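Long-range contacts in putative glycosyltransferase (Mannosyltransferase) involved in glycosylating the PBCV-1 major capsid protein (Paramecium bursaria Chlorella virus 1, PDB 2P73), which probably transfers a sugar from a UDP-sugar donor during glycosylation of the viral major capsid protein, this piece being a GT-A-type domain that binds UDP and manganese: residues D80-V85 with F193-G198; Y107-E112 with Y160-I165; T5-I10 with G37-Y42; L55-S60 with F150-K155. All coordinates share one frame; numbering follows the deposited sequence.

In the fold
Contact 1 and contact 4 share the nucleotide: both touch UDP, and they meet each other where R59 approaches D80. Contact 1 is buried and joins two short strands by backbone bonds, with metal ligands at one end; contact 4, also buried, relies on ring faces and a stacked, long ion pair. Contact 2 uses the far end of the same helix 153-164 as contact 4, about 13 Å away between centres, and is purely apolar. Contact 3 is only partly buried and lies at the rim of the six-stranded sheet, which contact 2 also reaches; there parallel backbone bonds dominate and no ligand is touched.

Contact 1. Residues D80-V85 with F193-G198; sequences DSDVYV and FVHMCG. With MN (manganese (II) ion), chain B; UDP (uridine-5'-diphosphate), chain C.
V83 lays its CG2 methyl over one face of the H195 imidazole, 3.8 Å from the ring centroid, while CB of C197 covers the opposite face. Held flat between them, the ring turns NE2 toward the manganese ion at 2.1 Å, and its ND1 is bonded to N178. CG of H195 stands anti to the backbone N (chi1 -166°), which carries the ring back toward the metal-binding aspartates. D80 offers OD2 to manganese at 2.4 Å and D82 offers OD1 at 2.3 Å; UDP oxygens O1A and O1B join them, one from each phosphate. This is the DxD motif of GT-A glycosyltransferases, with the metal bridging protein and diphosphate. D82 OD2 also forms a salt bridge with R204, and W78 donates to D80 OD1, so both carboxylates have second-shell support. Two backbone N-H groups hold the nucleotide, one at the ribose and one at the terminal phosphate: S81 N reaches O3' at 3.1 Å, and G198 N reaches O2B. Behind the metal the strands pair antiparallel, Y84 and V194 exchanging both backbone bonds, and M196 N closes the pairing on D82 O at 2.9 Å with an N-H...O angle of 174°. V194 CB sits over one face of the Y84 ring, offset toward its rim, and V85 CG2 meets the F193 ring at its edge, 3.7 Å from CE1. Strand 193-195 lies between strands 83-85 and 179-180; the Y84 side packs on helices 20-36 and 201-210, while F193 leans on strand 75-79.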
# COMPACT_ATOMS: atom_id res chain seq x y z
N ASP A 80 -1.46 1.44 2.94
CA ASP A 80 -1.19 2.40 3.99
C ASP A 80 -2.20 2.24 5.11
O ASP A 80 -3.36 1.84 4.87
CB ASP A 80 -1.29 3.80 3.43
CG ASP A 80 0.05 4.35 2.90
OD1 ASP A 80 1.08 3.67 2.94
OD2 ASP A 80 0.06 5.50 2.44
N SER A 81 -1.77 2.57 6.32
CA SER A 81 -2.60 2.61 7.51
C SER A 81 -3.81 3.53 7.44
O SER A 81 -4.72 3.43 8.29
CB SER A 81 -1.73 2.97 8.73
OG SER A 81 -1.12 4.24 8.56
N ASP A 82 -3.86 4.43 6.46
CA ASP A 82 -5.05 5.28 6.28
C ASP A 82 -5.85 4.87 5.05
O ASP A 82 -6.60 5.66 4.47
CB ASP A 82 -4.65 6.75 6.19
CG ASP A 82 -3.63 7.01 5.10
OD1 ASP A 82 -2.95 6.06 4.69
OD2 ASP A 82 -3.53 8.17 4.64
N VAL A 83 -5.63 3.62 4.62
CA VAL A 83 -6.43 3.00 3.58
C VAL A 83 -7.33 1.96 4.24
O VAL A 83 -6.84 1.09 5.00
CB VAL A 83 -5.55 2.28 2.50
CG1 VAL A 83 -6.42 1.54 1.51
CG2 VAL A 83 -4.65 3.28 1.75
N TYR A 84 -8.62 2.03 3.94
CA TYR A 84 -9.57 1.00 4.36
C TYR A 84 -10.36 0.39 3.20
O TYR A 84 -10.42 0.93 2.10
CB TYR A 84 -10.54 1.56 5.40
CG TYR A 84 -11.43 2.64 4.86
CD1 TYR A 84 -12.73 2.36 4.44
CD2 TYR A 84 -10.98 3.94 4.76
CE1 TYR A 84 -13.54 3.36 3.94
CE2 TYR A 84 -11.79 4.95 4.26
CZ TYR A 84 -13.06 4.66 3.86
OH TYR A 84 -13.85 5.67 3.36
N VAL A 85 -10.98 -0.75 3.50
CA VAL A 85 -11.81 -1.50 2.58
C VAL A 85 -13.18 -0.89 2.67
O VAL A 85 -13.73 -0.74 3.76
CB VAL A 85 -11.85 -3.01 2.99
CG1 VAL A 85 -12.89 -3.80 2.15
CG2 VAL A 85 -10.47 -3.61 2.86
N PHE A 193 -10.59 -0.04 -2.26
CA PHE A 193 -9.67 0.55 -1.30
C PHE A 193 -9.76 2.08 -1.31
O PHE A 193 -9.53 2.72 -2.34
CB PHE A 193 -8.23 0.09 -1.57
CG PHE A 193 -8.03 -1.40 -1.41
CD1 PHE A 193 -8.57 -2.09 -0.32
CD2 PHE A 193 -7.28 -2.11 -2.33
CE1 PHE A 193 -8.40 -3.45 -0.18
CE2 PHE A 193 -7.10 -3.47 -2.19
CZ PHE A 193 -7.66 -4.14 -1.11
N VAL A 194 -10.11 2.67 -0.18
CA VAL A 194 -10.29 4.12 -0.08
C VAL A 194 -9.14 4.71 0.77
O VAL A 194 -8.89 4.21 1.86
CB VAL A 194 -11.67 4.46 0.52
CG1 VAL A 194 -11.82 5.97 0.74
CG2 VAL A 194 -12.80 3.91 -0.39
N HIS A 195 -8.46 5.74 0.24
CA HIS A 195 -7.23 6.30 0.84
C HIS A 195 -7.52 7.68 1.40
O HIS A 195 -7.88 8.60 0.66
CB HIS A 195 -6.13 6.43 -0.21
CG HIS A 195 -4.75 6.68 0.34
ND1 HIS A 195 -3.63 6.61 -0.45
CD2 HIS A 195 -4.30 6.94 1.60
CE1 HIS A 195 -2.55 6.84 0.28
NE2 HIS A 195 -2.92 7.04 1.53
N MET A 196 -7.35 7.84 2.71
CA MET A 196 -7.52 9.13 3.36
C MET A 196 -6.23 9.92 3.31
O MET A 196 -5.78 10.45 4.32
CB MET A 196 -7.94 8.96 4.81
CG MET A 196 -9.25 8.22 5.02
SD MET A 196 -9.55 8.01 6.76
CE MET A 196 -8.28 6.84 7.24
N CYS A 197 -5.64 9.98 2.13
CA CYS A 197 -4.30 10.54 1.89
C CYS A 197 -4.19 12.06 2.17
O CYS A 197 -5.07 12.85 1.77
CB CYS A 197 -3.92 10.26 0.45
SG CYS A 197 -2.40 11.04 -0.06
N GLY A 198 -3.09 12.45 2.82
CA GLY A 198 -2.77 13.88 3.03
C GLY A 198 -3.71 14.64 3.96
O GLY A 198 -4.00 15.83 3.73
MN MN B . -1.57 7.10 3.14
N1 UDP C . 3.59 6.16 8.89
C2 UDP C . 3.65 5.85 10.24
N3 UDP C . 3.46 6.82 11.19
C4 UDP C . 3.19 8.11 10.81
C5 UDP C . 3.12 8.43 9.44
C6 UDP C . 3.60 7.49 8.52
O2 UDP C . 3.90 4.73 10.65
O4 UDP C . 3.01 8.94 11.70
C1' UDP C . 3.80 5.09 7.90
C2' UDP C . 2.54 4.24 7.90
O2' UDP C . 2.93 2.89 7.86
C3' UDP C . 1.79 4.68 6.66
C4' UDP C . 2.88 5.26 5.75
O4' UDP C . 3.98 5.58 6.58
O3' UDP C . 1.11 3.59 6.09
C5' UDP C . 2.47 6.51 4.99
O5' UDP C . 1.97 7.46 5.90
PA UDP C . 0.74 8.39 5.49
O1A UDP C . -0.40 7.56 5.01
O2A UDP C . 0.32 9.31 6.55
O3A UDP C . 1.27 9.20 4.19
PB UDP C . 0.31 9.97 3.15
O1B UDP C . -0.55 9.07 2.34
O2B UDP C . -0.62 10.86 3.90
O3B UDP C . 1.16 10.75 2.19

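Contact 2. Residues Y107-E112 with Y160-I165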
# COMPACT_ATOMS: atom_id res chain seq x y z
N TYR A 107 5.54 -4.93 -10.51
CA TYR A 107 4.83 -3.93 -9.71
C TYR A 107 3.54 -3.51 -10.39
O TYR A 107 3.55 -3.21 -11.59
CB TYR A 107 5.69 -2.67 -9.50
CG TYR A 107 6.79 -2.78 -8.46
CD1 TYR A 107 6.61 -2.29 -7.16
CD2 TYR A 107 8.02 -3.33 -8.79
CE1 TYR A 107 7.62 -2.39 -6.22
CE2 TYR A 107 9.04 -3.43 -7.84
CZ TYR A 107 8.83 -2.95 -6.56
OH TYR A 107 9.86 -3.04 -5.62
N HIS A 108 2.44 -3.48 -9.64
CA HIS A 108 1.26 -2.76 -10.10
C HIS A 108 1.08 -1.56 -9.20
O HIS A 108 1.02 -1.69 -7.97
CB HIS A 108 -0.00 -3.61 -10.10
CG HIS A 108 0.00 -4.70 -11.13
ND1 HIS A 108 0.46 -5.97 -10.86
CD2 HIS A 108 -0.38 -4.70 -12.42
CE1 HIS A 108 0.35 -6.71 -11.94
NE2 HIS A 108 -0.16 -5.97 -12.91
N THR A 109 1.02 -0.40 -9.83
CA THR A 109 0.98 0.87 -9.11
C THR A 109 -0.15 1.74 -9.64
O THR A 109 -0.85 1.32 -10.57
CB THR A 109 2.36 1.59 -9.16
OG1 THR A 109 2.31 2.73 -8.31
CG2 THR A 109 2.72 2.04 -10.55
N PHE A 110 -0.33 2.92 -9.06
CA PHE A 110 -1.47 3.77 -9.38
C PHE A 110 -1.08 5.24 -9.41
O PHE A 110 -0.29 5.70 -8.59
CB PHE A 110 -2.59 3.54 -8.36
CG PHE A 110 -3.03 2.11 -8.24
CD1 PHE A 110 -3.99 1.59 -9.09
CD2 PHE A 110 -2.47 1.29 -7.27
CE1 PHE A 110 -4.39 0.27 -8.98
CE2 PHE A 110 -2.87 -0.03 -7.16
CZ PHE A 110 -3.83 -0.54 -8.01
N HIS A 111 -1.64 5.97 -10.37
CA HIS A 111 -1.42 7.41 -10.47
C HIS A 111 -2.47 8.19 -9.69
O HIS A 111 -3.44 7.61 -9.19
CB HIS A 111 -1.41 7.85 -11.93
CG HIS A 111 -2.77 7.89 -12.56
ND1 HIS A 111 -3.75 8.78 -12.17
CD2 HIS A 111 -3.32 7.15 -13.55
CE1 HIS A 111 -4.84 8.58 -12.89
NE2 HIS A 111 -4.60 7.60 -13.74
N GLU A 112 -2.28 9.50 -9.59
CA GLU A 112 -3.17 10.35 -8.81
C GLU A 112 -3.41 11.68 -9.50
O GLU A 112 -3.69 12.69 -8.85
CB GLU A 112 -2.60 10.57 -7.41
CG GLU A 112 -1.13 10.96 -7.39
CD GLU A 112 -0.68 11.49 -6.05
OE1 GLU A 112 -1.19 11.01 -5.01
OE2 GLU A 112 0.19 12.40 -6.02
N TYR A 160 14.06 5.42 -9.15
CA TYR A 160 15.17 4.47 -9.05
C TYR A 160 14.78 3.10 -9.60
O TYR A 160 15.47 2.52 -10.46
CB TYR A 160 15.62 4.34 -7.59
CG TYR A 160 16.89 3.57 -7.44
CD1 TYR A 160 18.13 4.21 -7.53
CD2 TYR A 160 16.87 2.20 -7.22
CE1 TYR A 160 19.31 3.49 -7.41
CE2 TYR A 160 18.05 1.48 -7.08
CZ TYR A 160 19.25 2.14 -7.18
OH TYR A 160 20.42 1.43 -7.06
N VAL A 161 13.66 2.59 -9.11
CA VAL A 161 13.25 1.25 -9.48
C VAL A 161 12.73 1.13 -10.91
O VAL A 161 13.25 0.33 -11.69
CB VAL A 161 12.23 0.66 -8.47
CG1 VAL A 161 11.72 -0.68 -8.96
CG2 VAL A 161 12.85 0.56 -7.07
N PHE A 162 11.72 1.92 -11.26
CA PHE A 162 11.08 1.77 -12.57
C PHE A 162 12.04 1.88 -13.78
O PHE A 162 11.88 1.11 -14.73
CB PHE A 162 9.85 2.70 -12.74
CG PHE A 162 8.61 2.25 -11.95
CD1 PHE A 162 8.56 1.01 -11.32
CD2 PHE A 162 7.50 3.07 -11.88
CE1 PHE A 162 7.42 0.59 -10.61
CE2 PHE A 162 6.35 2.68 -11.18
CZ PHE A 162 6.30 1.44 -10.55
N PRO A 163 13.02 2.81 -13.77
CA PRO A 163 13.98 2.85 -14.91
C PRO A 163 14.84 1.59 -15.07
O PRO A 163 15.32 1.31 -16.17
CB PRO A 163 14.87 4.04 -14.57
CG PRO A 163 14.00 4.91 -13.67
CD PRO A 163 13.29 3.90 -12.81
N ARG A 164 15.03 0.86 -13.98
CA ARG A 164 15.81 -0.36 -13.98
C ARG A 164 15.01 -1.62 -14.31
O ARG A 164 15.59 -2.69 -14.45
CB ARG A 164 16.50 -0.54 -12.62
CG ARG A 164 17.67 0.40 -12.43
CD ARG A 164 18.21 0.42 -11.01
NE ARG A 164 19.36 1.32 -10.92
CZ ARG A 164 19.27 2.65 -10.87
NH1 ARG A 164 18.08 3.26 -10.90
NH2 ARG A 164 20.39 3.39 -10.82
N ILE A 165 13.68 -1.50 -14.42
CA ILE A 165 12.84 -2.65 -14.78
C ILE A 165 11.86 -2.33 -15.92
O ILE A 165 10.66 -2.52 -15.78
CB ILE A 165 12.09 -3.28 -13.54
CG1 ILE A 165 11.29 -2.23 -12.77
CG2 ILE A 165 13.08 -4.00 -12.61
CD1 ILE A 165 10.15 -2.80 -12.01
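Y107, F162 and T109 bury the most surface here, and the phenylalanine touches both of the others. Its ring presents an edge to the strand: CE1 lies 3.9 Å from Y107 CB, and CZ lies 3.6 Å from the T109 methyl CG2. T109 and F162 approach from opposite directions, the methyl meeting the ring close to its plane. With OG1 anti to the backbone N (chi1 -173°), the threonine turns CG2 rather than its hydroxyl to the aromatic edge. Y107 slants across F162, and further along its ring takes up two aliphatic chains, V161 in the last turn of the helix and I165 just beyond it. V161 CG1 comes within 4.0 Å of Y107 CE2, and I165 CD1 within 3.9 Å of Y107 CD2; both chains run at about a right angle to the tyrosine. All three side chains of segment 160-165 come to Y107 from one side of its ring plane, while its OH is hydrogen-bonded to E135 on helix 132-140. In the fold, this is helix-on-sheet packing in the GT-A domain: the end of helix 153-164 lies against strand 107-110 of the six-stranded mixed sheet. The segment axes come no closer than 11.8 Å, and the two aromatic side chains span most of that separation. Strand 169-172, next to 107-110 at the sheet edge, contributes Y169, which stacks with F162. Helix 132-140 adds I134 against both Y107 and V161, and V138 beside V161; V127 of strand 124-128 touches Y107.

Contact 3. Residues T5-I10 with G37-Y42; sequences TPCITI and GYNFYY
Y38 lies alongside I8, both side chains pointing the same way, and its two ortho carbons reach different isoleucines, both on the same side of the ring plane. Y38 CD1 is 3.9 Å from I8 CB, and Y38 CE1 is as close to I8 CD1; CD2 approaches the CD1 methyl of I10 at 4.1 Å. I10 slants across the phenol, which is anchored beyond these strands by its OH bonding to I94 N. T9 and N39 form a pair on the other face of the sheet. Their side chains cross at a slant, T9 OG1 passing 3.6 Å from N39 CB, and the hydroxyl of T9 is hydrogen-bonded to that of T73. Between the two faces runs the parallel pairing of strand 8-13 with strand 39-43, the two strands of a beta-alpha-beta crossover whose connecting helix is 20-36, as in the nucleotide-binding half of a GT-A domain. N39 bonds to both neighbours of T9: its N-H donates to I8 O, and its O accepts from I10 N at 2.9 Å. The next rung is shorter, Y41 N to I10 O at 2.7 Å, nearly straight at 168°. Helix 20-36 covers the side carrying I10 and F40, with V29 touching both. On the T9 side, Y41 leads its ring out over helix 59-69, where I62, Q65, A66 and K69 receive it; CG anti to the backbone N (chi1 -174°) sends it that way.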
# COMPACT_ATOMS: atom_id res chain seq x y z
N THR A 5 -5.99 -17.80 -9.76
CA THR A 5 -6.20 -16.86 -8.61
C THR A 5 -5.02 -16.91 -7.62
O THR A 5 -4.92 -17.84 -6.81
CB THR A 5 -7.57 -17.11 -7.90
OG1 THR A 5 -7.64 -16.36 -6.68
CG2 THR A 5 -7.75 -18.59 -7.59
N PRO A 6 -4.13 -15.90 -7.67
CA PRO A 6 -2.87 -16.00 -6.94
C PRO A 6 -3.03 -15.94 -5.42
O PRO A 6 -4.10 -15.61 -4.91
CB PRO A 6 -2.08 -14.77 -7.43
CG PRO A 6 -2.85 -14.24 -8.61
CD PRO A 6 -4.26 -14.61 -8.37
N CYS A 7 -1.95 -16.31 -4.73
CA CYS A 7 -1.85 -16.20 -3.28
C CYS A 7 -1.44 -14.77 -2.94
O CYS A 7 -0.40 -14.29 -3.39
CB CYS A 7 -0.82 -17.18 -2.75
SG CYS A 7 -0.75 -17.23 -0.95
N ILE A 8 -2.28 -14.10 -2.17
CA ILE A 8 -2.11 -12.68 -1.88
C ILE A 8 -1.92 -12.49 -0.38
O ILE A 8 -2.68 -13.05 0.42
CB ILE A 8 -3.32 -11.84 -2.38
CG1 ILE A 8 -3.44 -11.95 -3.91
CG2 ILE A 8 -3.22 -10.37 -1.93
CD1 ILE A 8 -4.71 -11.33 -4.50
N THR A 9 -0.90 -11.71 -0.03
CA THR A 9 -0.66 -11.30 1.33
C THR A 9 -0.77 -9.80 1.40
O THR A 9 -0.01 -9.07 0.75
CB THR A 9 0.72 -11.76 1.83
OG1 THR A 9 0.77 -13.18 1.77
CG2 THR A 9 0.97 -11.35 3.24
N ILE A 10 -1.73 -9.34 2.18
CA ILE A 10 -1.94 -7.94 2.40
C ILE A 10 -1.14 -7.60 3.65
O ILE A 10 -1.21 -8.32 4.64
CB ILE A 10 -3.45 -7.62 2.59
CG1 ILE A 10 -4.24 -8.04 1.34
CG2 ILE A 10 -3.63 -6.15 2.91
CD1 ILE A 10 -5.73 -7.63 1.34
N GLY A 37 -9.85 -15.29 2.05
CA GLY A 37 -8.74 -16.23 2.25
C GLY A 37 -7.37 -15.62 1.97
O GLY A 37 -6.39 -16.35 1.71
N TYR A 38 -7.26 -14.29 2.03
CA TYR A 38 -5.95 -13.65 1.88
C TYR A 38 -5.19 -13.69 3.20
O TYR A 38 -5.80 -13.62 4.27
CB TYR A 38 -6.08 -12.19 1.44
CG TYR A 38 -6.89 -11.98 0.19
CD1 TYR A 38 -6.76 -12.83 -0.91
CD2 TYR A 38 -7.77 -10.91 0.09
CE1 TYR A 38 -7.49 -12.62 -2.06
CE2 TYR A 38 -8.51 -10.69 -1.06
CZ TYR A 38 -8.36 -11.55 -2.13
OH TYR A 38 -9.09 -11.34 -3.26
N ASN A 39 -3.87 -13.80 3.13
CA ASN A 39 -3.07 -13.65 4.33
C ASN A 39 -2.99 -12.18 4.71
O ASN A 39 -2.99 -11.30 3.84
CB ASN A 39 -1.65 -14.23 4.15
CG ASN A 39 -1.66 -15.65 3.62
OD1 ASN A 39 -1.00 -15.94 2.63
ND2 ASN A 39 -2.41 -16.53 4.28
N PHE A 40 -2.93 -11.92 6.00
CA PHE A 40 -2.84 -10.56 6.48
C PHE A 40 -1.63 -10.43 7.38
O PHE A 40 -1.52 -11.12 8.40
CB PHE A 40 -4.11 -10.19 7.26
CG PHE A 40 -4.08 -8.78 7.80
CD1 PHE A 40 -3.70 -7.71 6.99
CD2 PHE A 40 -4.43 -8.52 9.12
CE1 PHE A 40 -3.66 -6.41 7.48
CE2 PHE A 40 -4.42 -7.22 9.62
CZ PHE A 40 -4.03 -6.16 8.80
N TYR A 41 -0.69 -9.56 6.98
CA TYR A 41 0.43 -9.26 7.87
C TYR A 41 0.39 -7.82 8.36
O TYR A 41 0.37 -6.88 7.55
CB TYR A 41 1.78 -9.58 7.23
CG TYR A 41 2.90 -9.41 8.22
CD1 TYR A 41 3.26 -10.44 9.08
CD2 TYR A 41 3.57 -8.19 8.33
CE1 TYR A 41 4.26 -10.28 10.00
CE2 TYR A 41 4.57 -8.02 9.26
CZ TYR A 41 4.91 -9.07 10.09
OH TYR A 41 5.91 -8.90 11.01
N TYR A 42 0.36 -7.65 9.69
CA TYR A 42 0.42 -6.33 10.31
C TYR A 42 1.64 -6.21 11.21
O TYR A 42 1.82 -7.00 12.13
CB TYR A 42 -0.84 -6.06 11.12
CG TYR A 42 -1.09 -4.58 11.35
CD1 TYR A 42 -1.68 -3.80 10.37
CD2 TYR A 42 -0.71 -3.97 12.54
CE1 TYR A 42 -1.91 -2.45 10.57
CE2 TYR A 42 -0.93 -2.61 12.76
CZ TYR A 42 -1.54 -1.86 11.77
OH TYR A 42 -1.76 -0.53 11.98

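Contact 4. Residues L55-S60 with F150-K155. With UDP (uridine-5'-diphosphate), chain C.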
# COMPACT_ATOMS: atom_id res chain seq x y z
N LEU A 55 9.82 6.05 8.65
CA LEU A 55 8.49 5.45 8.79
C LEU A 55 7.83 5.24 7.42
O LEU A 55 7.16 4.24 7.19
CB LEU A 55 7.59 6.28 9.71
CG LEU A 55 8.06 6.50 11.15
CD1 LEU A 55 7.16 7.53 11.81
CD2 LEU A 55 8.06 5.20 11.96
N HIS A 56 8.04 6.19 6.51
CA HIS A 56 7.52 6.06 5.16
C HIS A 56 8.21 4.98 4.33
O HIS A 56 7.58 4.40 3.47
CB HIS A 56 7.60 7.40 4.42
CG HIS A 56 6.47 8.32 4.76
ND1 HIS A 56 5.50 8.67 3.84
CD2 HIS A 56 6.16 8.97 5.91
CE1 HIS A 56 4.65 9.52 4.41
NE2 HIS A 56 5.02 9.70 5.67
N PHE A 57 9.49 4.74 4.60
CA PHE A 57 10.24 3.67 3.94
C PHE A 57 9.92 2.29 4.53
O PHE A 57 10.19 1.27 3.90
CB PHE A 57 11.76 3.92 4.02
CG PHE A 57 12.33 4.61 2.80
CD1 PHE A 57 12.85 3.86 1.74
CD2 PHE A 57 12.36 6.01 2.71
CE1 PHE A 57 13.37 4.50 0.59
CE2 PHE A 57 12.89 6.67 1.58
CZ PHE A 57 13.39 5.91 0.51
N ARG A 58 9.35 2.28 5.74
CA ARG A 58 9.18 1.04 6.53
C ARG A 58 8.44 -0.11 5.83
O ARG A 58 8.66 -1.28 6.15
CB ARG A 58 8.57 1.30 7.93
CG ARG A 58 9.25 0.43 8.98
CD ARG A 58 8.60 0.40 10.37
NE ARG A 58 9.26 -0.63 11.17
CZ ARG A 58 8.78 -1.17 12.30
NH1 ARG A 58 7.61 -0.78 12.80
NH2 ARG A 58 9.50 -2.10 12.92
N ARG A 59 7.57 0.24 4.88
CA ARG A 59 6.86 -0.75 4.09
C ARG A 59 7.79 -1.68 3.33
O ARG A 59 7.39 -2.79 3.00
CB ARG A 59 5.91 -0.06 3.12
CG ARG A 59 6.52 0.51 1.83
CD ARG A 59 5.51 1.47 1.19
NE ARG A 59 5.38 2.66 2.03
CZ ARG A 59 4.50 3.64 1.87
NH1 ARG A 59 3.58 3.59 0.91
NH2 ARG A 59 4.52 4.67 2.69
N SER A 60 9.00 -1.21 3.03
CA SER A 60 9.97 -2.02 2.29
C SER A 60 10.66 -3.03 3.19
O SER A 60 11.26 -4.00 2.71
CB SER A 60 11.01 -1.16 1.58
OG SER A 60 10.41 -0.57 0.45
N PHE A 150 11.32 13.81 0.59
CA PHE A 150 9.96 13.66 0.11
C PHE A 150 9.91 13.55 -1.41
O PHE A 150 10.45 14.40 -2.12
CB PHE A 150 9.09 14.83 0.59
CG PHE A 150 7.62 14.64 0.34
CD1 PHE A 150 6.87 13.82 1.17
CD2 PHE A 150 6.99 15.27 -0.71
CE1 PHE A 150 5.52 13.64 0.95
CE2 PHE A 150 5.64 15.10 -0.94
CZ PHE A 150 4.90 14.28 -0.10
N PRO A 151 9.25 12.51 -1.91
CA PRO A 151 8.31 11.73 -1.09
C PRO A 151 8.81 10.31 -0.86
O PRO A 151 8.01 9.38 -0.81
CB PRO A 151 7.05 11.71 -1.95
CG PRO A 151 7.55 11.83 -3.35
CD PRO A 151 8.75 12.73 -3.28
N TYR A 152 10.12 10.16 -0.71
CA TYR A 152 10.69 8.98 -0.05
C TYR A 152 10.51 7.73 -0.90
O TYR A 152 10.80 7.73 -2.10
CB TYR A 152 10.05 8.78 1.32
CG TYR A 152 10.02 10.03 2.18
CD1 TYR A 152 11.17 10.76 2.40
CD2 TYR A 152 8.83 10.47 2.75
CE1 TYR A 152 11.15 11.91 3.18
CE2 TYR A 152 8.80 11.61 3.53
CZ TYR A 152 9.96 12.33 3.74
OH TYR A 152 9.94 13.46 4.52
N GLU A 153 10.02 6.66 -0.28
CA GLU A 153 9.91 5.36 -0.95
C GLU A 153 9.15 5.44 -2.28
O GLU A 153 9.44 4.71 -3.22
CB GLU A 153 9.28 4.32 -0.00
CG GLU A 153 8.78 3.01 -0.62
CD GLU A 153 7.35 3.10 -1.21
OE1 GLU A 153 6.67 4.14 -1.06
OE2 GLU A 153 6.90 2.10 -1.81
N GLN A 154 8.19 6.36 -2.35
CA GLN A 154 7.36 6.54 -3.52
C GLN A 154 8.19 7.09 -4.68
O GLN A 154 8.04 6.66 -5.82
CB GLN A 154 6.23 7.51 -3.17
CG GLN A 154 5.29 7.89 -4.32
CD GLN A 154 4.11 8.66 -3.81
OE1 GLN A 154 3.17 8.08 -3.26
NE2 GLN A 154 4.15 9.98 -3.95
N LYS A 155 9.06 8.04 -4.36
CA LYS A 155 10.04 8.58 -5.29
C LYS A 155 11.08 7.52 -5.73
O LYS A 155 11.51 7.50 -6.88
CB LYS A 155 10.75 9.76 -4.62
CG LYS A 155 11.85 10.40 -5.46
CD LYS A 155 12.90 11.06 -4.56
CE LYS A 155 12.49 12.42 -4.12
NZ LYS A 155 12.78 13.38 -5.22
N1 UDP C . 3.59 6.16 8.89
C2 UDP C . 3.65 5.85 10.24
N3 UDP C . 3.46 6.82 11.19
C4 UDP C . 3.19 8.11 10.81
C5 UDP C . 3.12 8.43 9.44
C6 UDP C . 3.60 7.49 8.52
O2 UDP C . 3.90 4.73 10.65
O4 UDP C . 3.01 8.94 11.70
C1' UDP C . 3.80 5.09 7.90
C2' UDP C . 2.54 4.24 7.90
O2' UDP C . 2.93 2.89 7.86
C3' UDP C . 1.79 4.68 6.66
C4' UDP C . 2.88 5.26 5.75
O4' UDP C . 3.98 5.58 6.58
O3' UDP C . 1.11 3.59 6.09
C5' UDP C . 2.47 6.51 4.99
O5' UDP C . 1.97 7.46 5.90
PA UDP C . 0.74 8.39 5.49
O1A UDP C . -0.40 7.56 5.01
O2A UDP C . 0.32 9.31 6.55
O3A UDP C . 1.27 9.20 4.19
PB UDP C . 0.31 9.97 3.15
O1B UDP C . -0.55 9.07 2.34
O2B UDP C . -0.62 10.86 3.90
O3B UDP C . 1.16 10.75 2.19
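The H56 ring has UDP on one face and Y152 on the other: C5' of the nucleotide stands 3.7 Å above the imidazole plane, and Y152 CE2 lies over the opposite side, toward the rim. The two rings meet obliquely, planes at 56°, with H56 CB 3.7 Å from Y152 CD2. F150 CA covers one face of the Y152 ring, and the phenol OH reaches E52. F57 turns a face to the start of helix 153-164: E153 CB sits 4.1 Å from the ring centroid, and the backbone N of E153 lies above the rim, 3.4 Å from CE2. Y152 CB also presses on CE2, at 3.5 Å. R59 and E153 form a further flat pair, guanidinium and carboxylate stacked with planes 21° apart. E153 OE1 lies over the guanidinium face, 3.7 Å from NE; with no N-H pointing at it, this is a long salt bridge of charges alone. The carboxylate has further partners: OE2 forms a salt bridge with K125, and OE1 is hydrogen-bonded to T122. Here two helix junctions of the GT-A domain come together, the passage from helix 52-57 into helix 59-69 and the N-terminus of 153-164, with Y152 at the N-cap position. R59, a residue of the UDP-glucose site, bends at chi3 (69°), bringing NE and NH2 back to H56 O in two weak hydrogen bonds. That fold leaves NH2 3.5 Å from C4' of the ribose, while NH1 forms a weak, long ion pair with D80. S60 OG touches E153 CG and is hydrogen-bonded to E135.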